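Local coordinates for protein RRNA methyltransferase (Streptomyces viridochromogenes, PDB 1O9G) that methylates N1 of guanine-2535 in 23S ribosomal RNA with S-adenosyl-L-methionine as methyl donor, conferring resistance to the orthosomycin antibiotic avilamycin, at residues A[217-222]-A[234-239]. The protein carries 3 engineered substitutions. Sequence-based numbering, arbitrary orientation.
Sequences RKIPVA and TRSAVM. Engineered in segment 234-239: Met239 (natural residue Leu).
Val238 meets Ile219 and Val221 chiefly through one methyl, a compact example of a loop laid over the face of a sheet. Its CG1, flanked by both backbone arms of its own residue (chi1 65°), stands 3.7 Å from Ile219 CG2 and 3.8 Å from Val221 CG1. Ile219 lies aslant to this valine, whereas Val221 runs alongside it, pointing the other way. The other branch of Ile219 reaches toward Ser236, two residues earlier on the strand and directed at the same loop: its CG1 lies 3.7 Å from Ser236 OG, and its CD1 is as close to Ser236 O. That hydroxyl is hydrogen-bonded to Ser216 OG, just before the loop segment, while Ser236 CB packs against Arg217 O.

Two waters bridge the segments. One accepts from Ile219 N at 3.2 Å and donates to Ala237 O at 3.0 Å. Another links Thr234 O to Arg217 NH1, though weakly on the arginine side; the bent Arg217 chain brings the NH1 edge of its guanidinium beside Thr234, just ahead of the strand, where NH1 also bonds weakly to Gly233 O.

Residues 217-222 belong to the connection between strands 209-214 and 228-232. Strand 235-241 lies antiparallel between those two in the Rossmann-like methyltransferase sheet, and Ala237 on its other face meets helix 33-45.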
ATOM      1  N   ARG A 217     -17.727  -7.744   4.406  1.00 31.67           N
ATOM      2  CA  ARG A 217     -18.020  -7.679   5.831  1.00 32.91           C
ATOM      3  C   ARG A 217     -16.958  -8.442   6.618  1.00 30.39           C
ATOM      4  O   ARG A 217     -16.671  -8.100   7.764  1.00 31.38           O
ATOM      5  CB  ARG A 217     -19.425  -8.231   6.124  1.00 36.07           C
ATOM      6  CG  ARG A 217     -20.557  -7.692   5.227  1.00 40.87           C
ATOM      7  CD  ARG A 217     -20.428  -6.233   4.763  1.00 43.37           C
ATOM      8  NE  ARG A 217     -20.841  -5.274   5.794  1.00 48.65           N
ATOM      9  CZ  ARG A 217     -20.205  -4.136   6.093  1.00 50.38           C
ATOM     10  NH1 ARG A 217     -19.091  -3.775   5.458  1.00 49.58           N
ATOM     11  NH2 ARG A 217     -20.688  -3.345   7.044  1.00 54.20           N
ATOM     12  N   LYS A 218     -16.377  -9.461   5.991  1.00 28.37           N
ATOM     13  CA  LYS A 218     -15.454 -10.382   6.645  1.00 27.88           C
ATOM     14  C   LYS A 218     -14.682 -11.177   5.582  1.00 26.25           C
ATOM     15  O   LYS A 218     -15.280 -11.889   4.778  1.00 29.18           O
ATOM     16  CB  LYS A 218     -16.222 -11.335   7.569  1.00 30.71           C
ATOM     17  CG  LYS A 218     -15.327 -12.135   8.508  1.00 32.17           C
ATOM     18  CD  LYS A 218     -16.091 -12.757   9.670  1.00 38.71           C
ATOM     19  CE  LYS A 218     -16.517 -11.715  10.728  1.00 42.62           C
ATOM     20  NZ  LYS A 218     -15.413 -10.786  11.141  1.00 42.13           N
ATOM     21  N   ILE A 219     -13.351 -11.076   5.587  1.00 24.07           N
ATOM     22  CA  ILE A 219     -12.520 -11.778   4.619  1.00 23.91           C
ATOM     23  C   ILE A 219     -12.233 -13.184   5.120  1.00 24.99           C
ATOM     24  O   ILE A 219     -11.719 -13.343   6.216  1.00 25.05           O
ATOM     25  CB  ILE A 219     -11.218 -10.995   4.397  1.00 21.95           C
ATOM     26  CG1 ILE A 219     -11.540  -9.679   3.678  1.00 23.48           C
ATOM     27  CG2 ILE A 219     -10.209 -11.826   3.582  1.00 22.48           C
ATOM     28  CD1 ILE A 219     -10.438  -8.639   3.761  1.00 24.08           C
ATOM     29  N   PRO A 220     -12.577 -14.204   4.335  1.00 27.54           N
ATOM     30  CA  PRO A 220     -12.370 -15.590   4.761  1.00 29.17           C
ATOM     31  C   PRO A 220     -10.882 -15.982   4.765  1.00 27.33           C
ATOM     32  O   PRO A 220     -10.250 -15.891   3.722  1.00 29.19           O
ATOM     33  CB  PRO A 220     -13.172 -16.397   3.724  1.00 32.11           C
ATOM     34  CG  PRO A 220     -13.199 -15.520   2.491  1.00 31.86           C
ATOM     35  CD  PRO A 220     -13.195 -14.116   2.994  1.00 29.24           C
ATOM     36  N   VAL A 221     -10.349 -16.413   5.911  1.00 27.00           N
ATOM     37  CA  VAL A 221      -8.978 -16.946   5.992  1.00 26.21           C
ATOM     38  C   VAL A 221      -8.837 -18.342   6.616  1.00 28.94           C
ATOM     39  O   VAL A 221      -7.782 -18.968   6.473  1.00 29.00           O
ATOM     40  CB  VAL A 221      -7.996 -15.976   6.731  1.00 23.94           C
ATOM     41  CG1 VAL A 221      -7.907 -14.645   6.005  1.00 22.03           C
ATOM     42  CG2 VAL A 221      -8.390 -15.764   8.190  1.00 24.27           C
ATOM     43  N   ALA A 222      -9.877 -18.825   7.299  1.00 31.58           N
ATOM     44  CA  ALA A 222      -9.859 -20.161   7.899  1.00 35.42           C
ATOM     45  C   ALA A 222      -9.371 -21.172   6.863  1.00 37.22           C
ATOM     46  O   ALA A 222      -9.742 -21.065   5.698  1.00 37.11           O
ATOM     47  CB  ALA A 222     -11.249 -20.535   8.395  1.00 39.44           C
ATOM     48  N   THR A 234     -17.697   0.452   4.293  1.00 58.07           N
ATOM     49  CA  THR A 234     -17.979  -0.703   3.438  1.00 59.47           C
ATOM     50  C   THR A 234     -16.773  -1.661   3.292  1.00 47.73           C
ATOM     51  O   THR A 234     -16.841  -2.631   2.535  1.00 52.20           O
ATOM     52  CB  THR A 234     -18.440  -0.218   2.040  1.00 79.88           C
ATOM     53  OG1 THR A 234     -19.173   1.011   2.155  1.00 98.79           O
ATOM     54  CG2 THR A 234     -19.455  -1.172   1.427  1.00 91.44           C
ATOM     55  N   ARG A 235     -15.685  -1.397   4.014  1.00 28.88           N
ATOM     56  CA  ARG A 235     -14.454  -2.173   3.873  1.00 26.44           C
ATOM     57  C   ARG A 235     -14.134  -2.993   5.135  1.00 25.34           C
ATOM     58  O   ARG A 235     -14.451  -2.589   6.233  1.00 27.64           O
ATOM     59  CB  ARG A 235     -13.282  -1.239   3.596  1.00 26.79           C
ATOM     60  CG  ARG A 235     -13.116  -0.802   2.130  1.00 29.05           C
ATOM     61  CD  ARG A 235     -11.774  -0.115   1.882  1.00 31.77           C
ATOM     62  NE  ARG A 235     -11.611   0.442   0.530  1.00 35.18           N
ATOM     63  CZ  ARG A 235     -12.142   1.582   0.133  1.00 36.00           C
ATOM     64  NH1 ARG A 235     -11.936   2.029  -1.105  1.00 40.97           N
ATOM     65  NH2 ARG A 235     -12.898   2.296   0.964  1.00 36.48           N
ATOM     66  N   SER A 236     -13.539  -4.169   4.958  1.00 23.45           N
ATOM     67  CA  SER A 236     -12.958  -4.899   6.064  1.00 23.25           C
ATOM     68  C   SER A 236     -11.488  -5.198   5.771  1.00 20.74           C
ATOM     69  O   SER A 236     -11.031  -5.098   4.642  1.00 20.18           O
ATOM     70  CB  SER A 236     -13.718  -6.190   6.356  1.00 26.13           C
ATOM     71  OG  SER A 236     -13.601  -7.101   5.288  1.00 28.33           O
ATOM     72  N   ALA A 237     -10.758  -5.534   6.813  1.00 20.52           N
ATOM     73  CA  ALA A 237      -9.389  -5.991   6.697  1.00 19.14           C
ATOM     74  C   ALA A 237      -9.172  -7.163   7.625  1.00 19.04           C
ATOM     75  O   ALA A 237      -9.884  -7.322   8.608  1.00 23.62           O
ATOM     76  CB  ALA A 237      -8.434  -4.873   7.009  1.00 19.88           C
ATOM     77  N   VAL A 238      -8.182  -7.978   7.284  1.00 17.28           N
ATOM     78  CA  VAL A 238      -7.752  -9.087   8.121  1.00 17.64           C
ATOM     79  C   VAL A 238      -6.227  -9.124   8.057  1.00 16.09           C
ATOM     80  O   VAL A 238      -5.641  -8.795   7.043  1.00 17.00           O
ATOM     81  CB  VAL A 238      -8.397 -10.426   7.677  1.00 18.55           C
ATOM     82  CG1 VAL A 238      -7.933 -10.845   6.300  1.00 17.96           C
ATOM     83  CG2 VAL A 238      -8.130 -11.497   8.723  1.00 21.43           C
HETATM   84  N   MSE A 239      -5.629  -9.509   9.187  1.00 17.86           N
HETATM   85  CA  MSE A 239      -4.183  -9.674   9.258  1.00 17.59           C
HETATM   86  C   MSE A 239      -3.855 -11.061   9.761  1.00 17.36           C
HETATM   87  O   MSE A 239      -4.482 -11.539  10.671  1.00 19.67           O
HETATM   88  CB  MSE A 239      -3.592  -8.694  10.273  1.00 22.04           C
HETATM   89  CG  MSE A 239      -3.879  -7.250  10.022  1.00 26.57           C
HETATM   90 SE   MSE A 239      -3.084  -6.139  11.379  1.00 38.49          SE
HETATM   91  CE  MSE A 239      -2.919  -7.458  12.847  1.00 41.55           C
TER
HETATM   92  O   HOH W   1     -19.412  -4.244   2.371  1.00 39.52           O
HETATM   93  O   HOH W   2     -12.218  -9.104   7.881  1.00 20.62           O